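Local coordinates for YcgJ protein (Bacillus subtilis, PDB 1XXL), which probably acts as an S-adenosylmethionine-dependent methyltransferase, although the substrate that would receive the methyl group is not established, at residues 24-29 against 47-52; 32-37 against 60-65; 76-81 against 104-109; 14-19 against 119-124; 89-94 against 112-117. All blocks are in the same frame, centred on the assembly; numbering follows the deposited sequence.

Interactions 1, 4 and 5 share one sheet: strand 24-28 bonds to strand 88-94, probably through Leu26 O and Thr92 N (2.8 Å), and strand 88-94 to strand 118-125, probably through Ile91 O and Leu121 N (2.8 Å). Interactions 2 and 3 lie about 22 Å apart between centres, each about 11 Å from the centre of interaction 1. Interactions 3 and 5 share helix 103-113. Thr35 of interaction 2 probably bonds to Arg94 of interaction 5 (OG1 to NE 3.1 Å), and Arg94 holds the sulfate. Gly29 of interaction 1 and Arg94 bind S-adenosyl-L-methionine, and Asp50, Ala51, Ala78 and Glu79, from interactions 1 and 3, probably belong to the same site.

Interaction 1: 24-29 against 47-52; sequences RVLDIG and IGVDAT
Val25 opens the ladder between two parallel strands by offering its carbonyl oxygen to the amide of Ile47, N to O 2.8 Å. Leu26 then reaches across with its side chain: CG stands anti to the backbone N (chi1 169°), which swings CD1 over the neighbouring strand, 3.4 Å from Ile47 O and 4.1 Å from Val49 CG1. Asp27 uses its backbone both ways, its N giving to Ile47 O at 2.8 Å and its O taking from Val49 N at 2.9 Å; its carboxylate is turned to the other face of the sheet, where OD1 bonds to Thr92 OG1. Ile28 shares the face of Leu26 and Val49, and its CG1 lies 4.4 Å from Val49 CG2. At Gly29 the chain leaves the strand with positive phi, and its N makes a last, weak bond to Val49 O. Beyond the ladder, Asp50 OD1 comes within 3.6 Å of Gly29 C and accepts from Gly31 N, while OD2 closes an Asx turn by taking Thr52 N on its anti lone pair at 3.1 Å. Both oxygens of Asp50 are thus tied to backbone amides, Gly31 N and Thr52 N. Gly29 binds S-adenosyl-L-methionine, and Asp50 and Ala51 are probably in the same site, which suggests that the two bonds fix the carboxylate where a bound cofactor would probably lie.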
# COMPACT_ATOMS: atom_id res chain seq x y z
N ARG A 24 16.91 -8.51 8.06
CA ARG A 24 17.03 -7.20 7.43
C ARG A 24 15.75 -6.94 6.64
O ARG A 24 15.31 -7.79 5.85
CB ARG A 24 18.25 -7.18 6.53
CG ARG A 24 19.54 -7.43 7.32
CD ARG A 24 20.76 -7.03 6.53
NE ARG A 24 22.01 -7.39 7.21
CZ ARG A 24 23.22 -7.37 6.62
NH1 ARG A 24 23.36 -7.02 5.34
NH2 ARG A 24 24.30 -7.71 7.33
N VAL A 25 15.15 -5.77 6.88
CA VAL A 25 13.84 -5.44 6.33
C VAL A 25 13.93 -4.18 5.46
O VAL A 25 14.59 -3.18 5.83
CB VAL A 25 12.80 -5.17 7.48
CG1 VAL A 25 11.42 -4.82 6.95
CG2 VAL A 25 12.72 -6.35 8.41
N LEU A 26 13.23 -4.21 4.34
CA LEU A 26 13.08 -3.05 3.50
C LEU A 26 11.60 -2.66 3.48
O LEU A 26 10.72 -3.51 3.23
CB LEU A 26 13.57 -3.35 2.09
CG LEU A 26 13.27 -2.34 1.00
CD1 LEU A 26 13.96 -1.03 1.26
CD2 LEU A 26 13.67 -2.90 -0.37
N ASP A 27 11.35 -1.38 3.71
CA ASP A 27 10.01 -0.79 3.58
C ASP A 27 9.96 0.18 2.40
O ASP A 27 10.66 1.21 2.37
CB ASP A 27 9.62 -0.03 4.86
CG ASP A 27 8.19 0.54 4.79
OD1 ASP A 27 7.27 -0.11 4.19
OD2 ASP A 27 7.99 1.64 5.34
N ILE A 28 9.14 -0.18 1.42
CA ILE A 28 8.96 0.58 0.21
C ILE A 28 7.79 1.54 0.34
O ILE A 28 6.66 1.12 0.62
CB ILE A 28 8.73 -0.34 -0.97
CG1 ILE A 28 9.94 -1.26 -1.13
CG2 ILE A 28 8.53 0.48 -2.22
CD1 ILE A 28 9.82 -2.29 -2.19
N GLY A 29 8.05 2.82 0.11
CA GLY A 29 7.07 3.89 0.36
C GLY A 29 6.94 4.16 1.84
O GLY A 29 5.86 4.12 2.40
N ILE A 47 15.34 -0.63 6.60
CA ILE A 47 15.66 0.42 5.66
C ILE A 47 14.37 0.84 4.98
O ILE A 47 13.63 -0.00 4.51
CB ILE A 47 16.67 -0.05 4.63
CG1 ILE A 47 17.99 -0.34 5.32
CG2 ILE A 47 16.87 1.01 3.55
CD1 ILE A 47 19.04 -0.86 4.38
N GLY A 48 14.09 2.14 4.98
CA GLY A 48 12.92 2.69 4.31
C GLY A 48 13.31 3.46 3.08
O GLY A 48 14.31 4.18 3.09
N VAL A 49 12.58 3.30 1.99
CA VAL A 49 12.74 4.19 0.84
C VAL A 49 11.45 4.95 0.60
O VAL A 49 10.36 4.37 0.68
CB VAL A 49 13.22 3.47 -0.47
CG1 VAL A 49 14.56 2.79 -0.24
CG2 VAL A 49 12.24 2.46 -0.92
N ASP A 50 11.58 6.25 0.35
CA ASP A 50 10.45 7.08 -0.03
C ASP A 50 10.85 8.00 -1.20
O ASP A 50 12.01 8.39 -1.34
CB ASP A 50 9.88 7.87 1.17
CG ASP A 50 8.44 8.39 0.90
OD1 ASP A 50 7.46 7.73 1.35
OD2 ASP A 50 8.30 9.44 0.20
N ALA A 51 9.88 8.32 -2.04
CA ALA A 51 10.14 9.09 -3.25
C ALA A 51 10.46 10.56 -2.98
O ALA A 51 11.10 11.19 -3.80
CB ALA A 51 8.98 8.97 -4.22
N THR A 52 10.04 11.09 -1.84
CA THR A 52 10.20 12.51 -1.57
C THR A 52 11.24 12.75 -0.49
O THR A 52 11.25 12.06 0.53
CB THR A 52 8.85 13.18 -1.17
OG1 THR A 52 8.51 12.82 0.17
CG2 THR A 52 7.73 12.75 -2.08

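Interaction 2: 32-37 against 60-65; sequences AGHTAL and SSFAQE
Phe62 reaches from helix 53-66 toward Ala32, His34 and Leu37 of the segment 32-37. Its CB starts 4.0 Å from Ala32 O, and with CG anti to the backbone N (chi1 -175°) the ring is carried across to the other segment. CD2 meets Ala32 O at 3.3 Å and is about as near to Leu37 CD1. The next atom, CE2, is the most closely packed: Leu37 CD1 lies 3.2 Å from it, tight for two carbons, while His34 NE2 is 3.6 Å away. CE2 sits over one face of the imidazole, toward its rim, and the planes of the His34 and Phe62 rings meet obliquely at 54°. Phe62 CZ, at the tip, is 3.9 Å from Leu37 CD1 and equally far from His34 NE2. The other branch of Leu37 packs its CD2 on Ala63 CB at 4.0 Å. An alanine at Phe62 is likely to open a gap between the helices, leaving the His34 imidazole without its neighbour over that face and Leu37 CD1 less confined. Gly31, Gly33 and Ala36 fit the glycine-rich strand-turn-helix of Rossmann-type proteins, with Gly33 as N-cap of helix 34-39, consistent with the cofactor-binding fold of methyltransferases.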
# COMPACT_ATOMS: atom_id res chain seq x y z
N ALA A 32 6.10 8.60 6.72
CA ALA A 32 6.63 9.21 7.95
C ALA A 32 7.38 8.22 8.87
O ALA A 32 7.90 8.61 9.92
CB ALA A 32 5.48 9.92 8.72
N GLY A 33 7.44 6.95 8.47
CA GLY A 33 8.34 5.99 9.08
C GLY A 33 7.64 5.01 9.99
O GLY A 33 8.30 4.22 10.66
N HIS A 34 6.31 5.03 10.04
CA HIS A 34 5.60 4.21 11.02
C HIS A 34 5.83 2.70 10.83
O HIS A 34 6.03 2.00 11.82
CB HIS A 34 4.10 4.53 11.01
CG HIS A 34 3.78 5.88 11.56
ND1 HIS A 34 3.67 7.00 10.76
CD2 HIS A 34 3.59 6.30 12.83
CE1 HIS A 34 3.41 8.05 11.52
NE2 HIS A 34 3.35 7.65 12.78
N THR A 35 5.84 2.22 9.59
CA THR A 35 6.03 0.79 9.34
C THR A 35 7.41 0.35 9.82
O THR A 35 7.54 -0.65 10.52
CB THR A 35 5.80 0.38 7.86
OG1 THR A 35 4.52 0.85 7.43
CG2 THR A 35 5.83 -1.14 7.68
N ALA A 36 8.43 1.11 9.45
CA ALA A 36 9.81 0.76 9.81
C ALA A 36 10.02 0.79 11.31
O ALA A 36 10.65 -0.11 11.88
CB ALA A 36 10.82 1.71 9.11
N LEU A 37 9.49 1.81 11.97
CA LEU A 37 9.58 1.87 13.44
C LEU A 37 8.88 0.72 14.14
O LEU A 37 9.38 0.19 15.14
CB LEU A 37 9.02 3.18 13.96
CG LEU A 37 9.77 4.44 13.53
CD1 LEU A 37 9.12 5.62 14.23
CD2 LEU A 37 11.21 4.37 13.91
N SER A 60 13.31 10.30 9.42
CA SER A 60 14.57 10.24 10.16
C SER A 60 14.47 11.00 11.49
O SER A 60 15.00 10.55 12.50
CB SER A 60 15.74 10.82 9.36
OG SER A 60 15.73 10.40 8.02
N SER A 61 13.79 12.14 11.50
CA SER A 61 13.67 12.90 12.74
C SER A 61 12.71 12.20 13.70
O SER A 61 12.92 12.23 14.90
CB SER A 61 13.26 14.35 12.48
OG SER A 61 11.94 14.41 11.99
N PHE A 62 11.69 11.53 13.15
CA PHE A 62 10.76 10.73 13.96
C PHE A 62 11.44 9.53 14.65
O PHE A 62 11.15 9.24 15.82
CB PHE A 62 9.56 10.32 13.08
CG PHE A 62 8.47 9.59 13.81
CD1 PHE A 62 8.02 10.01 15.06
CD2 PHE A 62 7.84 8.49 13.22
CE1 PHE A 62 7.01 9.34 15.72
CE2 PHE A 62 6.81 7.82 13.87
CZ PHE A 62 6.40 8.24 15.12
N ALA A 63 12.37 8.87 13.95
CA ALA A 63 13.21 7.81 14.53
C ALA A 63 14.09 8.33 15.67
O ALA A 63 14.19 7.72 16.74
CB ALA A 63 14.08 7.19 13.48
N GLN A 64 14.74 9.47 15.42
CA GLN A 64 15.54 10.18 16.43
C GLN A 64 14.72 10.53 17.68
O GLN A 64 15.10 10.24 18.79
CB GLN A 64 16.10 11.46 15.82
CG GLN A 64 17.26 12.05 16.57
CD GLN A 64 17.87 13.19 15.80
OE1 GLN A 64 19.04 13.14 15.40
NE2 GLN A 64 17.06 14.22 15.55
N GLU A 65 13.56 11.13 17.45
CA GLU A 65 12.60 11.47 18.52
C GLU A 65 12.15 10.25 19.34
O GLU A 65 11.88 10.39 20.54
CB GLU A 65 11.40 12.19 17.89
CG GLU A 65 10.15 12.26 18.74
CD GLU A 65 8.98 12.89 17.99
OE1 GLU A 65 7.89 12.26 17.92
OE2 GLU A 65 9.17 14.02 17.46

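Interaction 3: 76-81 against 104-109; sequences GTAESL and RKAVRE
Glu109 folds back on itself through chi1 -80° and chi2 -70°, and the bend turns its carboxylate from helix 103-113 onto the backbone of Leu81. The loop it meets contains a type I beta turn from Thr77 to Ser80, following strand 71-75 of the Rossmann-like methyltransferase sheet. OE2 of Glu109 accepts from Leu81 N at 2.9 Å through its anti lone pair; the bond is noticeably bent, with 136° at the hydrogen. The other oxygen, OE1, is engaged by Arg112 NE in a salt bridge, so the buried carboxylate has a charged partner on the helix as well as the amide of the loop. The aliphatic part of Glu109 is used too, its CB lying 3.2 Å from Ala78 O and its CG 3.5 Å from Glu79 O. Lys105 arrives beside it: with CG anti to the backbone N, it lays CG 3.5 Å from Glu79 O. The bend at chi2 keeps Lys105 CE beside Glu79 O as well, at 3.6 Å, and only the ammonium end leads off. Glu79 carries its carboxylate elsewhere, where OE2 accepts from Asp102 N. Ala78 and Glu79 are probably part of the S-adenosyl-L-methionine site, so this face of the helix backs a cofactor-binding loop. Where two small side chains let helix and loop come close, Ala78 CB rests 3.8 Å from Ala106 CB.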
# COMPACT_ATOMS: atom_id res chain seq x y z
N GLY A 76 14.22 7.15 -2.74
CA GLY A 76 14.28 6.25 -3.89
C GLY A 76 12.90 5.77 -4.27
O GLY A 76 11.93 6.04 -3.57
N THR A 77 12.84 5.06 -5.39
CA THR A 77 11.59 4.50 -5.91
C THR A 77 11.71 2.99 -6.04
O THR A 77 12.80 2.46 -6.24
CB THR A 77 11.23 5.11 -7.28
OG1 THR A 77 12.27 4.84 -8.22
CG2 THR A 77 11.05 6.62 -7.16
N ALA A 78 10.58 2.30 -5.92
CA ALA A 78 10.51 0.85 -6.07
C ALA A 78 10.94 0.38 -7.45
O ALA A 78 11.43 -0.74 -7.61
CB ALA A 78 9.07 0.38 -5.79
N GLU A 79 10.74 1.22 -8.46
CA GLU A 79 11.08 0.85 -9.84
C GLU A 79 12.59 0.77 -10.06
O GLU A 79 13.03 0.21 -11.04
CB GLU A 79 10.46 1.82 -10.85
CG GLU A 79 8.96 1.64 -11.01
CD GLU A 79 8.12 2.48 -10.06
OE1 GLU A 79 8.69 3.23 -9.22
OE2 GLU A 79 6.88 2.41 -10.17
N SER A 80 13.37 1.35 -9.17
CA SER A 80 14.83 1.28 -9.25
C SER A 80 15.42 1.27 -7.86
O SER A 80 15.80 2.30 -7.33
CB SER A 80 15.38 2.47 -10.05
OG SER A 80 16.76 2.26 -10.37
N LEU A 81 15.45 0.11 -7.25
CA LEU A 81 16.06 -0.06 -5.94
C LEU A 81 17.58 -0.20 -6.11
O LEU A 81 18.05 -0.97 -6.96
CB LEU A 81 15.51 -1.29 -5.24
CG LEU A 81 14.02 -1.26 -4.95
CD1 LEU A 81 13.57 -2.62 -4.45
CD2 LEU A 81 13.69 -0.15 -3.95
N ARG A 104 4.66 -3.20 -12.48
CA ARG A 104 5.32 -4.39 -13.02
C ARG A 104 6.84 -4.38 -12.80
O ARG A 104 7.42 -5.38 -12.42
CB ARG A 104 5.02 -4.53 -14.52
CG ARG A 104 3.60 -4.98 -14.89
CD ARG A 104 3.30 -6.44 -14.50
NE ARG A 104 4.35 -7.44 -14.82
CZ ARG A 104 4.13 -8.72 -15.12
NH1 ARG A 104 2.91 -9.25 -15.23
NH2 ARG A 104 5.18 -9.49 -15.38
N LYS A 105 7.47 -3.24 -13.06
CA LYS A 105 8.89 -3.05 -12.77
C LYS A 105 9.18 -3.03 -11.26
O LYS A 105 10.20 -3.57 -10.83
CB LYS A 105 9.38 -1.77 -13.46
CG LYS A 105 10.87 -1.43 -13.27
CD LYS A 105 11.81 -2.64 -13.46
CE LYS A 105 13.25 -2.18 -13.78
NZ LYS A 105 14.09 -3.34 -14.22
N ALA A 106 8.28 -2.46 -10.45
CA ALA A 106 8.42 -2.49 -8.97
C ALA A 106 8.53 -3.93 -8.43
O ALA A 106 9.44 -4.25 -7.67
CB ALA A 106 7.25 -1.76 -8.31
N VAL A 107 7.61 -4.81 -8.85
CA VAL A 107 7.60 -6.21 -8.40
C VAL A 107 8.83 -6.95 -8.85
O VAL A 107 9.34 -7.81 -8.13
CB VAL A 107 6.34 -6.97 -8.89
CG1 VAL A 107 6.40 -8.46 -8.48
CG2 VAL A 107 5.08 -6.34 -8.31
N ARG A 108 9.30 -6.64 -10.05
CA ARG A 108 10.51 -7.24 -10.56
C ARG A 108 11.70 -6.86 -9.66
O ARG A 108 12.55 -7.69 -9.32
CB ARG A 108 10.71 -6.78 -12.02
CG ARG A 108 11.76 -7.50 -12.82
CD ARG A 108 11.90 -6.87 -14.24
NE ARG A 108 10.60 -6.40 -14.74
CZ ARG A 108 10.42 -5.48 -15.71
NH1 ARG A 108 11.46 -4.95 -16.36
NH2 ARG A 108 9.18 -5.12 -16.04
N GLU A 109 11.75 -5.60 -9.25
CA GLU A 109 12.80 -5.11 -8.34
C GLU A 109 12.68 -5.71 -6.93
O GLU A 109 13.69 -6.10 -6.34
CB GLU A 109 12.77 -3.57 -8.27
CG GLU A 109 13.45 -2.89 -9.42
CD GLU A 109 14.98 -3.07 -9.41
OE1 GLU A 109 15.46 -3.95 -10.17
OE2 GLU A 109 15.70 -2.35 -8.67

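Interaction 4: 14-19 against 119-124; sequences IKTAEC and RFLLVD
Arg119 reaches from the strand to the C-terminal end of helix 7-17, its chain extended from CG to NE so that the guanidinium arrives beside Thr16, Ala17 and Glu18. The direct approach of NE to Ala17 O, 3.5 Å, has too poor an angle for a hydrogen bond, and a water closes the gap instead. Lying in the guanidinium plane at its edge, the water accepts from Arg119 NE at 3.0 Å and donates to Ala17 O at 2.8 Å. One face of the same group is covered by Glu18 CG, which stands 3.7 Å from Arg119 NH2 near the rim. The carboxylate itself stays apart, with Glu18 OE2 4.8 Å from Arg119 NH2, although the opposite charges may still attract. NH1 has its partner in Gln233 OE1, on strand 222-236. A leucine in place of Arg119 would probably cost the bridging water and Gln233 OE1 the N-H groups they take from this side chain. Two residues on, Leu121 points to the same side and splits its branches between two helix residues: CD1 packs on Ala17 CB at 3.6 Å and CD2 meets Thr16 CG2 at 3.8 Å. Thr16 turns its OG1 back to Leu12 O in its own helix, so the methyl is what faces the strand. This is helix-on-sheet packing of the alpha/beta sandwich kind, by which helix 7-17 covers one face of the methyltransferase sheet.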
# COMPACT_ATOMS: atom_id res chain seq x y z
N ILE A 14 3.27 -7.38 10.87
CA ILE A 14 4.23 -7.80 11.87
C ILE A 14 3.96 -9.25 12.24
O ILE A 14 4.88 -10.07 12.24
CB ILE A 14 4.23 -6.85 13.11
CG1 ILE A 14 4.80 -5.49 12.72
CG2 ILE A 14 5.06 -7.47 14.27
CD1 ILE A 14 4.51 -4.39 13.75
N LYS A 15 2.71 -9.59 12.53
CA LYS A 15 2.33 -10.98 12.83
C LYS A 15 2.76 -11.99 11.73
O LYS A 15 3.33 -13.05 12.00
CB LYS A 15 0.81 -11.05 13.04
CG LYS A 15 0.32 -12.41 13.53
CD LYS A 15 -1.18 -12.55 13.40
CE LYS A 15 -1.61 -14.01 13.66
NZ LYS A 15 -3.05 -14.22 13.33
N THR A 16 2.51 -11.63 10.48
CA THR A 16 2.77 -12.52 9.36
C THR A 16 4.27 -12.65 9.02
O THR A 16 4.72 -13.70 8.52
CB THR A 16 1.99 -12.02 8.12
OG1 THR A 16 0.59 -11.90 8.45
CG2 THR A 16 2.16 -12.97 6.90
N ALA A 17 5.04 -11.61 9.32
CA ALA A 17 6.45 -11.54 8.94
C ALA A 17 7.34 -12.57 9.64
O ALA A 17 8.43 -12.85 9.14
CB ALA A 17 6.99 -10.15 9.22
N GLU A 18 6.90 -13.06 10.80
CA GLU A 18 7.67 -14.03 11.59
C GLU A 18 9.09 -13.51 11.85
O GLU A 18 10.07 -14.20 11.59
CB GLU A 18 7.75 -15.38 10.86
CG GLU A 18 6.41 -15.94 10.41
CD GLU A 18 5.76 -16.90 11.40
OE1 GLU A 18 6.28 -17.07 12.52
OE2 GLU A 18 4.74 -17.51 11.02
N CYS A 19 9.17 -12.27 12.34
CA CYS A 19 10.44 -11.60 12.54
C CYS A 19 11.43 -12.38 13.40
O CYS A 19 11.06 -12.99 14.40
CB CYS A 19 10.23 -10.24 13.18
SG CYS A 19 9.27 -9.12 12.18
N ARG A 119 10.22 -12.99 2.39
CA ARG A 119 8.81 -12.58 2.40
C ARG A 119 8.56 -11.16 1.91
O ARG A 119 9.15 -10.22 2.43
CB ARG A 119 8.24 -12.61 3.81
CG ARG A 119 7.91 -13.95 4.36
CD ARG A 119 7.59 -13.85 5.89
NE ARG A 119 7.97 -15.10 6.53
CZ ARG A 119 7.19 -16.18 6.59
NH1 ARG A 119 5.96 -16.15 6.12
NH2 ARG A 119 7.65 -17.29 7.18
N PHE A 120 7.67 -11.01 0.94
CA PHE A 120 7.14 -9.72 0.51
C PHE A 120 5.73 -9.59 1.09
O PHE A 120 4.85 -10.43 0.83
CB PHE A 120 7.08 -9.66 -1.03
CG PHE A 120 6.48 -8.38 -1.58
CD1 PHE A 120 6.73 -7.14 -0.99
CD2 PHE A 120 5.72 -8.42 -2.75
CE1 PHE A 120 6.19 -5.98 -1.52
CE2 PHE A 120 5.20 -7.27 -3.29
CZ PHE A 120 5.43 -6.04 -2.68
N LEU A 121 5.54 -8.55 1.89
CA LEU A 121 4.28 -8.30 2.56
C LEU A 121 3.67 -7.05 1.97
O LEU A 121 4.17 -5.93 2.17
CB LEU A 121 4.49 -8.16 4.07
CG LEU A 121 5.10 -9.41 4.71
CD1 LEU A 121 5.52 -9.13 6.10
CD2 LEU A 121 4.14 -10.58 4.70
N LEU A 122 2.58 -7.24 1.24
CA LEU A 122 1.97 -6.19 0.47
C LEU A 122 0.57 -5.93 0.98
O LEU A 122 -0.27 -6.83 0.96
CB LEU A 122 1.94 -6.64 -1.00
CG LEU A 122 1.14 -5.83 -1.99
CD1 LEU A 122 1.77 -4.47 -2.17
CD2 LEU A 122 1.03 -6.58 -3.32
N VAL A 123 0.34 -4.71 1.48
CA VAL A 123 -0.99 -4.26 1.83
C VAL A 123 -1.38 -3.14 0.89
O VAL A 123 -0.64 -2.17 0.71
CB VAL A 123 -1.09 -3.75 3.33
CG1 VAL A 123 -2.40 -3.01 3.60
CG2 VAL A 123 -0.95 -4.91 4.23
N ASP A 124 -2.54 -3.28 0.28
CA ASP A 124 -3.11 -2.19 -0.46
C ASP A 124 -4.60 -2.41 -0.61
O ASP A 124 -5.13 -3.47 -0.31
CB ASP A 124 -2.42 -2.03 -1.84
CG ASP A 124 -2.37 -0.56 -2.31
OD1 ASP A 124 -1.68 -0.31 -3.32
OD2 ASP A 124 -3.03 0.32 -1.69
O HOH W 1 10.49 -14.32 7.95

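Interaction 5: 89-94 against 112-117; sequences DIITCR and RVLKQD. With SO4 (sulfate ion), chain C.
Asp89 and Lys115 are where the two backbones come nearest, CA to CA 5.7 Å, at a corner of the chain at Asp89, on strand 88-94. Lys115 runs extended beyond CG, so that its CD passes 3.5 Å from Asp89 OD2 before NZ forms a salt bridge to OD1 at 3.3 Å. The ammonium meets that oxygen from above the carboxylate, 37° out of its plane, and OD1 has a stronger partner in Arg24 N. Deeper in, Ile91 sends CD1 into the junction of helix and strand: Val113 CG2 is 3.6 Å from it and Leu114 CB 3.8 Å, the Ile91 and Val113 side chains crossing at about a right angle. Arg94, at the far end of the strand, takes no part in this packing. Its guanidinium instead presents an edge to a sulfate ion, NH1 bonding O3 at 3.2 Å almost straight (176°) and NH2 bonding O4 at 3.2 Å, while NE is held by Thr35 OG1. The sulfate probably comes from the crystallisation liquor. Arg94 binds S-adenosyl-L-methionine, and its place at the C-terminal end of a parallel strand is that of cofactor-site residues in Rossmann-like methyltransferases.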
# COMPACT_ATOMS: atom_id res chain seq x y z
N ASP A 89 15.41 -10.05 3.98
CA ASP A 89 14.64 -11.17 4.47
C ASP A 89 13.16 -10.88 4.33
O ASP A 89 12.37 -11.77 4.05
CB ASP A 89 14.98 -11.42 5.96
CG ASP A 89 16.42 -11.82 6.16
OD1 ASP A 89 17.25 -10.97 6.57
OD2 ASP A 89 16.71 -12.99 5.86
N ILE A 90 12.81 -9.63 4.56
CA ILE A 90 11.43 -9.19 4.51
C ILE A 90 11.39 -7.85 3.78
O ILE A 90 12.25 -6.98 4.00
CB ILE A 90 10.86 -8.98 5.92
CG1 ILE A 90 10.96 -10.28 6.75
CG2 ILE A 90 9.43 -8.47 5.85
CD1 ILE A 90 10.77 -10.08 8.25
N ILE A 91 10.39 -7.70 2.92
CA ILE A 91 10.11 -6.45 2.23
C ILE A 91 8.65 -6.14 2.43
O ILE A 91 7.82 -6.99 2.20
CB ILE A 91 10.44 -6.49 0.71
CG1 ILE A 91 11.91 -6.85 0.49
CG2 ILE A 91 10.06 -5.14 0.05
CD1 ILE A 91 12.27 -7.13 -0.94
N THR A 92 8.35 -4.92 2.87
CA THR A 92 7.01 -4.48 3.18
C THR A 92 6.63 -3.32 2.30
O THR A 92 7.48 -2.51 1.89
CB THR A 92 6.84 -4.04 4.69
OG1 THR A 92 7.71 -2.94 4.98
CG2 THR A 92 7.17 -5.18 5.65
N CYS A 93 5.35 -3.24 1.99
CA CYS A 93 4.83 -2.20 1.14
C CYS A 93 3.38 -2.00 1.58
O CYS A 93 2.54 -2.86 1.31
CB CYS A 93 4.94 -2.65 -0.33
SG CYS A 93 4.44 -1.40 -1.50
N ARG A 94 3.10 -0.91 2.30
CA ARG A 94 1.79 -0.67 2.90
C ARG A 94 1.11 0.55 2.31
O ARG A 94 1.61 1.67 2.43
CB ARG A 94 1.90 -0.52 4.41
CG ARG A 94 0.52 -0.48 5.12
CD ARG A 94 0.64 -0.64 6.64
NE ARG A 94 1.42 0.47 7.22
CZ ARG A 94 1.04 1.24 8.24
NH1 ARG A 94 -0.13 1.08 8.84
NH2 ARG A 94 1.85 2.20 8.66
N ARG A 112 13.94 -9.18 -7.10
CA ARG A 112 15.40 -9.20 -7.24
C ARG A 112 16.12 -9.04 -5.90
O ARG A 112 17.02 -9.81 -5.58
CB ARG A 112 15.87 -8.11 -8.23
CG ARG A 112 17.35 -8.03 -8.37
CD ARG A 112 17.76 -6.96 -9.35
NE ARG A 112 17.57 -5.62 -8.82
CZ ARG A 112 18.34 -5.06 -7.89
NH1 ARG A 112 19.36 -5.72 -7.38
NH2 ARG A 112 18.10 -3.84 -7.47
N VAL A 113 15.72 -8.04 -5.11
CA VAL A 113 16.38 -7.73 -3.83
C VAL A 113 15.95 -8.60 -2.65
O VAL A 113 16.60 -8.58 -1.60
CB VAL A 113 16.27 -6.20 -3.44
CG1 VAL A 113 16.81 -5.34 -4.54
CG2 VAL A 113 14.85 -5.79 -3.09
N LEU A 114 14.86 -9.36 -2.82
CA LEU A 114 14.41 -10.31 -1.82
C LEU A 114 15.32 -11.54 -1.81
O LEU A 114 15.70 -12.03 -2.86
CB LEU A 114 12.95 -10.71 -2.13
CG LEU A 114 12.08 -11.44 -1.11
CD1 LEU A 114 12.08 -10.78 0.29
CD2 LEU A 114 10.65 -11.53 -1.65
N LYS A 115 15.71 -12.01 -0.63
CA LYS A 115 16.45 -13.27 -0.51
C LYS A 115 15.54 -14.44 -0.91
O LYS A 115 14.32 -14.37 -0.76
CB LYS A 115 16.94 -13.49 0.94
CG LYS A 115 18.08 -12.56 1.39
CD LYS A 115 18.49 -12.77 2.86
CE LYS A 115 19.63 -11.83 3.24
NZ LYS A 115 19.88 -11.72 4.74
N GLN A 116 16.14 -15.51 -1.41
CA GLN A 116 15.42 -16.76 -1.60
C GLN A 116 14.65 -17.12 -0.35
O GLN A 116 15.18 -17.06 0.77
CB GLN A 116 16.36 -17.91 -1.92
CG GLN A 116 16.76 -18.00 -3.38
CD GLN A 116 15.59 -18.13 -4.33
OE1 GLN A 116 15.62 -17.53 -5.40
NE2 GLN A 116 14.58 -18.90 -3.95
N ASP A 117 13.39 -17.50 -0.56
CA ASP A 117 12.46 -17.83 0.51
C ASP A 117 12.17 -16.64 1.44
O ASP A 117 11.54 -16.82 2.46
CB ASP A 117 12.94 -19.06 1.28
CG ASP A 117 13.24 -20.24 0.36
OD1 ASP A 117 12.41 -20.54 -0.54
OD2 ASP A 117 14.33 -20.85 0.48
S SO4 C . -0.01 3.90 11.52
O1 SO4 C . 1.12 3.16 12.08
O2 SO4 C . -0.41 4.93 12.48
O3 SO4 C . -1.11 2.97 11.28
O4 SO4 C . 0.34 4.55 10.26